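Local coordinates for benzoylformate decarboxylase (Mycobacterium smegmatis, PDB 4Q9D), which is a thiamine pyrophosphate-family enzyme with N-terminal, central and C-terminal domains, the C-terminal one binding a magnesium ion, and probably uses the thiamine cofactor of that family, at residues Ala55-Phe60 / Ala68-His73; Ala359-Leu364 / Val457-Gly462; Gln192-Ile197 / Thr326-Thr331. All blocks are in the same frame, centred on the assembly; numbering follows the deposited sequence.

Contact 1 of 3, residues Ala55-Phe60 / Ala68-His73; sequences AMADGF and ALVNLH
The part of helix 50-64 that carries A57 and F60 runs almost exactly antiparallel to strand 68-72 with its A68 and V70, the two axes 8.3 Å apart at an angle of 173°; the nearest CA atoms are those of A57 and A68. The small size of these two alanines permits the approach. A57 points its one methyl at the strand, and CB is modelled 3.2 Å from CG2 of V70, a separation so short for two carbons that its exact value is doubtful. V70 meets it with the branch beside its own backbone N, while CG1 stands anti to that N. A68 CB fills the other end of the contact, 4.3 Å from CB of A57 and 3.9 Å from the carbonyl O of A57. Helix and strand are consecutive members of a beta-alpha-beta unit in the N-terminal domain: strand 43-46 leads into helix 50-64, and the return strand 68-72 joins the same parallel sheet beyond strand 22-25. One helical turn after A57, F60 holds CG anti to its backbone N (chi1 -173°), and its CD2 reaches to 4.2 Å from CB of A68. The same ring meets that of F24 with the planes about 60° apart, and it also touches L417 and A421 of helix 408-421. D58, facing away from the strand, is gripped through OD1 by T93 and Q62 and through OD2 by the indole NH of W407.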
loop_
_atom_site.group_PDB
_atom_site.type_symbol
_atom_site.label_atom_id
_atom_site.label_comp_id
_atom_site.label_asym_id
_atom_site.label_seq_id
_atom_site.Cartn_x
_atom_site.Cartn_y
_atom_site.Cartn_z
ATOM N N ALA B 55 -1.692 1.235 23.879
ATOM C CA ALA B 55 -2.523 2.291 24.483
ATOM C C ALA B 55 -1.897 2.770 25.791
ATOM O O ALA B 55 -1.986 3.934 26.129
ATOM C CB ALA B 55 -3.977 1.788 24.720
ATOM N N MET B 56 -1.235 1.862 26.510
ATOM C CA MET B 56 -0.517 2.214 27.733
ATOM C C MET B 56 0.639 3.160 27.388
ATOM O O MET B 56 0.858 4.166 28.068
ATOM C CB MET B 56 0.029 0.940 28.393
ATOM C CG MET B 56 0.325 1.035 29.871
ATOM S SD MET B 56 0.849 -0.580 30.508
ATOM C CE MET B 56 -0.678 -1.506 30.259
ATOM N N ALA B 57 1.366 2.848 26.316
ATOM C CA ALA B 57 2.481 3.688 25.894
ATOM C C ALA B 57 1.948 5.038 25.504
ATOM O O ALA B 57 2.579 6.059 25.783
ATOM C CB ALA B 57 3.242 3.052 24.699
ATOM N N ASP B 58 0.786 5.039 24.849
ATOM C CA ASP B 58 0.125 6.278 24.418
ATOM C C ASP B 58 -0.126 7.158 25.663
ATOM O O ASP B 58 0.288 8.319 25.721
ATOM C CB ASP B 58 -1.197 5.913 23.718
ATOM C CG ASP B 58 -1.891 7.092 23.055
ATOM O OD1 ASP B 58 -1.408 8.253 23.121
ATOM O OD2 ASP B 58 -2.948 6.837 22.407
ATOM N N GLY B 59 -0.763 6.594 26.682
ATOM C CA GLY B 59 -1.012 7.354 27.906
ATOM C C GLY B 59 0.268 7.834 28.590
ATOM O O GLY B 59 0.337 8.968 29.074
ATOM N N PHE B 60 1.290 6.976 28.603
ATOM C CA PHE B 60 2.593 7.321 29.160
ATOM C C PHE B 60 3.201 8.507 28.450
ATOM O O PHE B 60 3.641 9.484 29.095
ATOM C CB PHE B 60 3.550 6.109 29.076
ATOM C CG PHE B 60 4.897 6.310 29.796
ATOM C CD1 PHE B 60 5.013 6.089 31.173
ATOM C CD2 PHE B 60 6.050 6.670 29.087
ATOM C CE1 PHE B 60 6.250 6.231 31.829
ATOM C CE2 PHE B 60 7.302 6.805 29.730
ATOM C CZ PHE B 60 7.397 6.590 31.097
ATOM N N ALA B 68 7.551 7.484 23.490
ATOM C CA ALA B 68 7.667 6.198 24.197
ATOM C C ALA B 68 7.859 5.083 23.178
ATOM O O ALA B 68 7.413 5.187 22.034
ATOM C CB ALA B 68 6.425 5.909 25.024
ATOM N N LEU B 69 8.485 4.008 23.633
ATOM C CA LEU B 69 8.882 2.910 22.785
ATOM C C LEU B 69 7.981 1.717 23.060
ATOM O O LEU B 69 7.709 1.381 24.194
ATOM C CB LEU B 69 10.337 2.585 23.112
ATOM C CG LEU B 69 11.186 1.593 22.365
ATOM C CD1 LEU B 69 11.200 1.899 20.878
ATOM C CD2 LEU B 69 12.593 1.720 22.976
ATOM N N VAL B 70 7.489 1.098 22.004
ATOM C CA VAL B 70 6.647 -0.062 22.144
ATOM C C VAL B 70 7.344 -1.215 21.420
ATOM O O VAL B 70 7.999 -0.991 20.391
ATOM C CB VAL B 70 5.282 0.240 21.530
ATOM C CG1 VAL B 70 4.373 -0.958 21.645
ATOM C CG2 VAL B 70 4.655 1.466 22.252
ATOM N N ASN B 71 7.244 -2.434 21.957
ATOM C CA ASN B 71 7.870 -3.582 21.290
ATOM C C ASN B 71 6.894 -4.719 21.174
ATOM O O ASN B 71 6.371 -5.174 22.183
ATOM C CB ASN B 71 9.165 -4.010 22.027
ATOM C CG ASN B 71 9.908 -5.144 21.312
ATOM O OD1 ASN B 71 10.132 -6.198 21.904
ATOM N ND2 ASN B 71 10.289 -4.926 20.036
ATOM N N LEU B 72 6.643 -5.162 19.939
ATOM C CA LEU B 72 5.542 -6.086 19.655
ATOM C C LEU B 72 6.062 -7.331 18.936
ATOM O O LEU B 72 7.088 -7.290 18.255
ATOM C CB LEU B 72 4.480 -5.390 18.752
ATOM C CG LEU B 72 3.923 -4.053 19.261
ATOM C CD1 LEU B 72 2.874 -3.424 18.301
ATOM C CD2 LEU B 72 3.301 -4.249 20.608
ATOM N N HIS B 73 5.334 -8.428 19.071
ATOM C CA HIS B 73 5.733 -9.712 18.522
ATOM C C HIS B 73 5.349 -9.924 17.023
ATOM O O HIS B 73 4.238 -10.394 16.710
ATOM C CB HIS B 73 5.053 -10.814 19.350
ATOM C CG HIS B 73 5.447 -12.194 18.941
ATOM N ND1 HIS B 73 6.764 -12.543 18.682
ATOM C CD2 HIS B 73 4.713 -13.319 18.748
ATOM C CE1 HIS B 73 6.820 -13.820 18.348
ATOM N NE2 HIS B 73 5.592 -14.323 18.393
#

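Contact 2 of 3, residues Ala359-Leu364 / Val457-Gly462; sequences AVYEVL and VVLRNG. With MG (magnesium ion), chain F.
L459 serves two environments at once: its side chain packs against Y361 in the apolar layer between helix 357-367 and the strand, while its carbonyl O accepts a hydrogen bond from a water on the magnesium ion. That bond, 2.5 Å from the water to O of L459, is short, and its exact length is doubtful; the same water lies 2.4 Å from magnesium. Two residues further on, past the end of the strand, N461 binds the ion through OD1 at 2.2 Å; the turn of its CG to between the backbone N and the carbonyl carbon (chi1 59°) carries OD1 to the metal. D434 OD1 and the backbone O of E463 are further ligands, D434 and N461 belonging to the GDG...N metal-binding motif of thiamine pyrophosphate enzymes, and R460 NH1, by a salt bridge, and G462 N both hold OD2 of D434, a second shell placed to orient the carboxylate.

The packing itself is wholly apolar. L459 and Y361, whose buried OH is hydrogen-bonded to T381 and T431, cross at about a right angle, CD2 of the leucine 3.9 Å from CE2 of the tyrosine. V457 uses both branches: CG1, anti to its backbone N, comes within 4.3 Å of CG1 of V360, and CG2 lies 4.0 Å from CD2 of L364 as these two side chains slide past each other in opposite directions.

Helix and strand run antiparallel at 165°, axes 11.0 Å apart. Strand 454-460 lies between 428-433 and 523-528 in a parallel sheet; helix 357-367 covers it beside helix 506-518, which touches V363 and L364, and helix 382-388, which packs on Y361.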
loop_
_atom_site.group_PDB
_atom_site.type_symbol
_atom_site.label_atom_id
_atom_site.label_comp_id
_atom_site.label_asym_id
_atom_site.label_seq_id
_atom_site.Cartn_x
_atom_site.Cartn_y
_atom_site.Cartn_z
ATOM N N ALA B 359 -26.243 10.358 39.749
ATOM C CA ALA B 359 -25.836 10.096 41.131
ATOM C C ALA B 359 -24.352 9.766 41.213
ATOM O O ALA B 359 -23.648 10.277 42.072
ATOM C CB ALA B 359 -26.640 8.939 41.715
ATOM N N VAL B 360 -23.886 8.885 40.326
ATOM C CA VAL B 360 -22.497 8.418 40.356
ATOM C C VAL B 360 -21.515 9.564 40.204
ATOM O O VAL B 360 -20.549 9.659 40.951
ATOM C CB VAL B 360 -22.189 7.391 39.201
ATOM C CG1 VAL B 360 -20.695 7.045 39.175
ATOM C CG2 VAL B 360 -23.033 6.157 39.337
ATOM N N TYR B 361 -21.739 10.422 39.206
ATOM C CA TYR B 361 -20.797 11.518 38.959
ATOM C C TYR B 361 -20.824 12.591 40.041
ATOM O O TYR B 361 -19.798 13.204 40.328
ATOM C CB TYR B 361 -20.988 12.127 37.571
ATOM C CG TYR B 361 -20.352 11.298 36.472
ATOM C CD1 TYR B 361 -19.091 11.616 35.970
ATOM C CD2 TYR B 361 -21.002 10.174 35.957
ATOM C CE1 TYR B 361 -18.489 10.821 34.964
ATOM C CE2 TYR B 361 -20.418 9.392 34.961
ATOM C CZ TYR B 361 -19.172 9.719 34.466
ATOM O OH TYR B 361 -18.640 8.934 33.466
ATOM N N GLU B 362 -21.979 12.800 40.675
ATOM C CA GLU B 362 -22.018 13.789 41.764
ATOM C C GLU B 362 -21.246 13.280 42.943
ATOM O O GLU B 362 -20.451 14.005 43.521
ATOM C CB GLU B 362 -23.442 14.139 42.224
ATOM C CG GLU B 362 -23.378 15.203 43.340
ATOM C CD GLU B 362 -24.736 15.590 43.904
ATOM O OE1 GLU B 362 -25.765 14.972 43.515
ATOM O OE2 GLU B 362 -24.756 16.509 44.752
ATOM N N VAL B 363 -21.445 12.012 43.299
ATOM C CA VAL B 363 -20.604 11.427 44.341
ATOM C C VAL B 363 -19.112 11.558 44.014
ATOM O O VAL B 363 -18.300 11.871 44.881
ATOM C CB VAL B 363 -20.920 9.945 44.582
ATOM C CG1 VAL B 363 -19.929 9.366 45.575
ATOM C CG2 VAL B 363 -22.360 9.789 45.081
ATOM N N LEU B 364 -18.740 11.320 42.757
ATOM C CA LEU B 364 -17.321 11.449 42.369
ATOM C C LEU B 364 -16.826 12.877 42.572
ATOM O O LEU B 364 -15.719 13.107 43.091
ATOM C CB LEU B 364 -17.131 11.082 40.896
ATOM C CG LEU B 364 -16.952 9.633 40.501
ATOM C CD1 LEU B 364 -16.910 9.623 38.977
ATOM C CD2 LEU B 364 -15.636 9.117 41.071
ATOM N N VAL B 457 -13.678 3.410 38.009
ATOM C CA VAL B 457 -15.078 3.415 38.382
ATOM C C VAL B 457 -15.869 2.903 37.198
ATOM O O VAL B 457 -15.989 3.572 36.170
ATOM C CB VAL B 457 -15.560 4.819 38.733
ATOM C CG1 VAL B 457 -17.081 4.801 39.029
ATOM C CG2 VAL B 457 -14.772 5.370 39.880
ATOM N N VAL B 458 -16.396 1.699 37.336
ATOM C CA VAL B 458 -17.045 1.024 36.221
ATOM C C VAL B 458 -18.563 1.099 36.338
ATOM O O VAL B 458 -19.149 0.619 37.300
ATOM C CB VAL B 458 -16.586 -0.461 36.146
ATOM C CG1 VAL B 458 -17.352 -1.204 35.070
ATOM C CG2 VAL B 458 -15.065 -0.540 35.894
ATOM N N LEU B 459 -19.195 1.693 35.339
ATOM C CA LEU B 459 -20.643 1.859 35.348
ATOM C C LEU B 459 -21.331 0.666 34.701
ATOM O O LEU B 459 -21.381 0.530 33.471
ATOM C CB LEU B 459 -21.029 3.178 34.659
ATOM C CG LEU B 459 -20.629 4.482 35.373
ATOM C CD1 LEU B 459 -19.163 4.751 35.298
ATOM C CD2 LEU B 459 -21.386 5.652 34.737
ATOM N N ARG B 460 -21.850 -0.206 35.554
ATOM C CA ARG B 460 -22.415 -1.469 35.135
ATOM C C ARG B 460 -23.944 -1.354 34.933
ATOM O O ARG B 460 -24.719 -1.467 35.881
ATOM C CB ARG B 460 -22.063 -2.553 36.177
ATOM C CG ARG B 460 -22.785 -3.940 35.983
ATOM C CD ARG B 460 -22.055 -4.807 34.977
ATOM N NE ARG B 460 -22.657 -6.131 34.824
ATOM C CZ ARG B 460 -22.997 -6.659 33.660
ATOM N NH1 ARG B 460 -22.777 -5.969 32.536
ATOM N NH2 ARG B 460 -23.557 -7.869 33.622
ATOM N N ASN B 461 -24.366 -1.137 33.694
ATOM C CA ASN B 461 -25.786 -1.131 33.373
ATOM C C ASN B 461 -26.219 -2.303 32.488
ATOM O O ASN B 461 -27.368 -2.347 32.051
ATOM C CB ASN B 461 -26.211 0.212 32.739
ATOM C CG ASN B 461 -25.444 0.529 31.466
ATOM O OD1 ASN B 461 -24.744 -0.322 30.916
ATOM N ND2 ASN B 461 -25.580 1.750 30.983
ATOM N N GLY B 462 -25.312 -3.241 32.213
ATOM C CA GLY B 462 -25.681 -4.462 31.489
ATOM C C GLY B 462 -25.818 -4.311 29.970
ATOM O O GLY B 462 -26.366 -5.190 29.289
HETATM MG MG MG F . -22.883 -0.032 29.696
HETATM O O HOH W 1 -22.134 1.573 31.337
#

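Contact 3 of 3, residues Gln192-Ile197 / Thr326-Thr331; sequences QFAERI and TELIDT
No flat side chain enters the meeting of A194 and I197 with L328 and I329, so no ring face or edge is covered here; the nearby ring of F193 turns from the partner segment. The contact is instead purely aliphatic. The CB methyl of A194 lies 3.6 Å from the CB methylene of L328 and 4.1 Å from the CG2 methyl of I329, seated where the last turn of helix 318-328 gives way to an extended chain. That CG2 branch also reaches CG2 of I197, at 3.9 Å. I329 can offer it because CG1 takes the position between backbone N and carbonyl carbon (chi1 68°), leaving CG2 beside the N. The central domain is a Rossmann-like six-stranded parallel sheet, and its first and last helices, 187-199 and 318-328, are joined here: one leads into strand 203-207, the other follows edge strand 312-315. The exit of the chain is pinned from outside the segments by N198, whose OD1 accepts a hydrogen bond from D330 N, and by K226 NZ, bonded to O of T326. Inward, I197 rests on L269, V271 and L296 of the sheet, and F223 of helix 217-227 touches I329.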
loop_
_atom_site.group_PDB
_atom_site.type_symbol
_atom_site.label_atom_id
_atom_site.label_comp_id
_atom_site.label_asym_id
_atom_site.label_seq_id
_atom_site.Cartn_x
_atom_site.Cartn_y
_atom_site.Cartn_z
ATOM N N GLN B 192 -2.271 38.734 9.331
ATOM C CA GLN B 192 -3.513 38.866 8.581
ATOM C C GLN B 192 -4.695 38.336 9.385
ATOM O O GLN B 192 -5.764 38.937 9.356
ATOM C CB GLN B 192 -3.451 38.144 7.227
ATOM C CG GLN B 192 -2.669 38.884 6.145
ATOM C CD GLN B 192 -2.261 38.000 4.949
ATOM O OE1 GLN B 192 -2.647 36.824 4.840
ATOM N NE2 GLN B 192 -1.452 38.573 4.055
ATOM N N PHE B 193 -4.514 37.191 10.056
ATOM C CA PHE B 193 -5.587 36.592 10.855
ATOM C C PHE B 193 -5.987 37.530 12.008
ATOM O O PHE B 193 -7.171 37.685 12.329
ATOM C CB PHE B 193 -5.186 35.205 11.411
ATOM C CG PHE B 193 -5.353 34.039 10.415
ATOM C CD1 PHE B 193 -5.348 34.251 9.039
ATOM C CD2 PHE B 193 -5.517 32.727 10.883
ATOM C CE1 PHE B 193 -5.495 33.177 8.130
ATOM C CE2 PHE B 193 -5.665 31.627 9.985
ATOM C CZ PHE B 193 -5.650 31.850 8.607
ATOM N N ALA B 194 -4.986 38.114 12.656
ATOM C CA ALA B 194 -5.223 39.035 13.764
ATOM C C ALA B 194 -6.043 40.232 13.305
ATOM O O ALA B 194 -6.924 40.691 14.020
ATOM C CB ALA B 194 -3.904 39.510 14.368
ATOM N N GLU B 195 -5.749 40.738 12.114
ATOM C CA GLU B 195 -6.509 41.851 11.578
ATOM C C GLU B 195 -7.963 41.440 11.378
ATOM O O GLU B 195 -8.867 42.225 11.631
ATOM C CB GLU B 195 -5.920 42.351 10.253
ATOM C CG GLU B 195 -4.733 43.299 10.389
ATOM C CD GLU B 195 -5.051 44.539 11.244
ATOM O OE1 GLU B 195 -6.219 45.014 11.245
ATOM O OE2 GLU B 195 -4.126 45.032 11.932
ATOM N N ARG B 196 -8.189 40.216 10.910
ATOM C CA ARG B 196 -9.553 39.761 10.646
ATOM C C ARG B 196 -10.304 39.621 11.986
ATOM O O ARG B 196 -11.503 39.886 12.086
ATOM C CB ARG B 196 -9.534 38.420 9.905
ATOM C CG ARG B 196 -10.914 37.748 9.778
ATOM C CD ARG B 196 -11.787 38.534 8.800
ATOM N NE ARG B 196 -13.167 38.073 8.726
ATOM C CZ ARG B 196 -14.117 38.446 9.577
ATOM N NH1 ARG B 196 -13.814 39.279 10.576
ATOM N NH2 ARG B 196 -15.364 37.992 9.426
ATOM N N ILE B 197 -9.579 39.193 13.004
ATOM C CA ILE B 197 -10.130 39.029 14.340
ATOM C C ILE B 197 -10.491 40.412 14.918
ATOM O O ILE B 197 -11.537 40.568 15.527
ATOM C CB ILE B 197 -9.134 38.269 15.245
ATOM C CG1 ILE B 197 -9.030 36.777 14.823
ATOM C CG2 ILE B 197 -9.502 38.387 16.754
ATOM C CD1 ILE B 197 -7.873 36.068 15.544
ATOM N N THR B 326 -2.183 37.088 21.029
ATOM C CA THR B 326 -2.400 37.976 22.158
ATOM C C THR B 326 -1.713 39.325 21.918
ATOM O O THR B 326 -2.341 40.378 22.006
ATOM C CB THR B 326 -1.863 37.355 23.442
ATOM O OG1 THR B 326 -2.580 36.147 23.706
ATOM C CG2 THR B 326 -2.053 38.317 24.604
ATOM N N GLU B 327 -0.426 39.284 21.589
ATOM C CA GLU B 327 0.298 40.502 21.254
ATOM C C GLU B 327 -0.268 41.230 20.057
ATOM O O GLU B 327 -0.272 42.446 20.061
ATOM C CB GLU B 327 1.784 40.220 21.055
ATOM C CG GLU B 327 2.427 39.771 22.341
ATOM C CD GLU B 327 3.805 39.173 22.142
ATOM O OE1 GLU B 327 4.224 39.011 20.974
ATOM O OE2 GLU B 327 4.474 38.861 23.159
ATOM N N LEU B 328 -0.776 40.515 19.050
ATOM C CA LEU B 328 -1.211 41.183 17.816
ATOM C C LEU B 328 -2.601 41.798 17.868
ATOM O O LEU B 328 -2.834 42.817 17.232
ATOM C CB LEU B 328 -1.133 40.255 16.595
ATOM C CG LEU B 328 0.228 39.686 16.180
ATOM C CD1 LEU B 328 0.015 38.490 15.257
ATOM C CD2 LEU B 328 1.030 40.734 15.460
ATOM N N ILE B 329 -3.545 41.179 18.582
ATOM C CA ILE B 329 -4.900 41.711 18.551
ATOM C C ILE B 329 -5.089 42.976 19.435
ATOM O O ILE B 329 -4.400 43.173 20.445
ATOM C CB ILE B 329 -5.995 40.649 18.896
ATOM C CG1 ILE B 329 -5.900 40.225 20.351
ATOM C CG2 ILE B 329 -5.920 39.425 17.960
ATOM C CD1 ILE B 329 -7.225 39.697 20.893
ATOM N N ASP B 330 -6.036 43.816 19.030
ATOM C CA ASP B 330 -6.478 44.949 19.828
ATOM C C ASP B 330 -7.266 44.457 21.023
ATOM O O ASP B 330 -7.942 43.431 20.951
ATOM C CB ASP B 330 -7.404 45.824 18.986
ATOM C CG ASP B 330 -6.693 46.464 17.837
ATOM O OD1 ASP B 330 -5.466 46.695 17.988
ATOM O OD2 ASP B 330 -7.348 46.730 16.795
ATOM N N THR B 331 -7.195 45.197 22.121
ATOM C CA THR B 331 -8.161 45.028 23.203
ATOM C C THR B 331 -9.524 45.496 22.679
ATOM O O THR B 331 -9.657 46.615 22.165
ATOM C CB THR B 331 -7.736 45.829 24.439
ATOM O OG1 THR B 331 -6.480 45.324 24.913
ATOM C CG2 THR B 331 -8.757 45.693 25.532
#

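How the contacts relate
The three contacts belong to three different domains, each built on its own parallel sheet, and none touches another. Contact 1 and contact 2 lie about 29 Å apart between centres and about 15 Å between nearest atoms. Both set a helix antiparallel to a strand, in sheets that share the strand order 2-1-3-4-6-5, whereas contact 3 joins two helices flanking the central sheet. Helix 408-421, which packs on helix 50-64 of contact 1, precedes strand 428-433, the sheet neighbour of the strand in contact 2, and in this way brings the two domains together. Contact 2 alone holds the magnesium ion. Contact 3 is remote, its centre about 41 Å from that of contact 1 and 44 Å from that of contact 2.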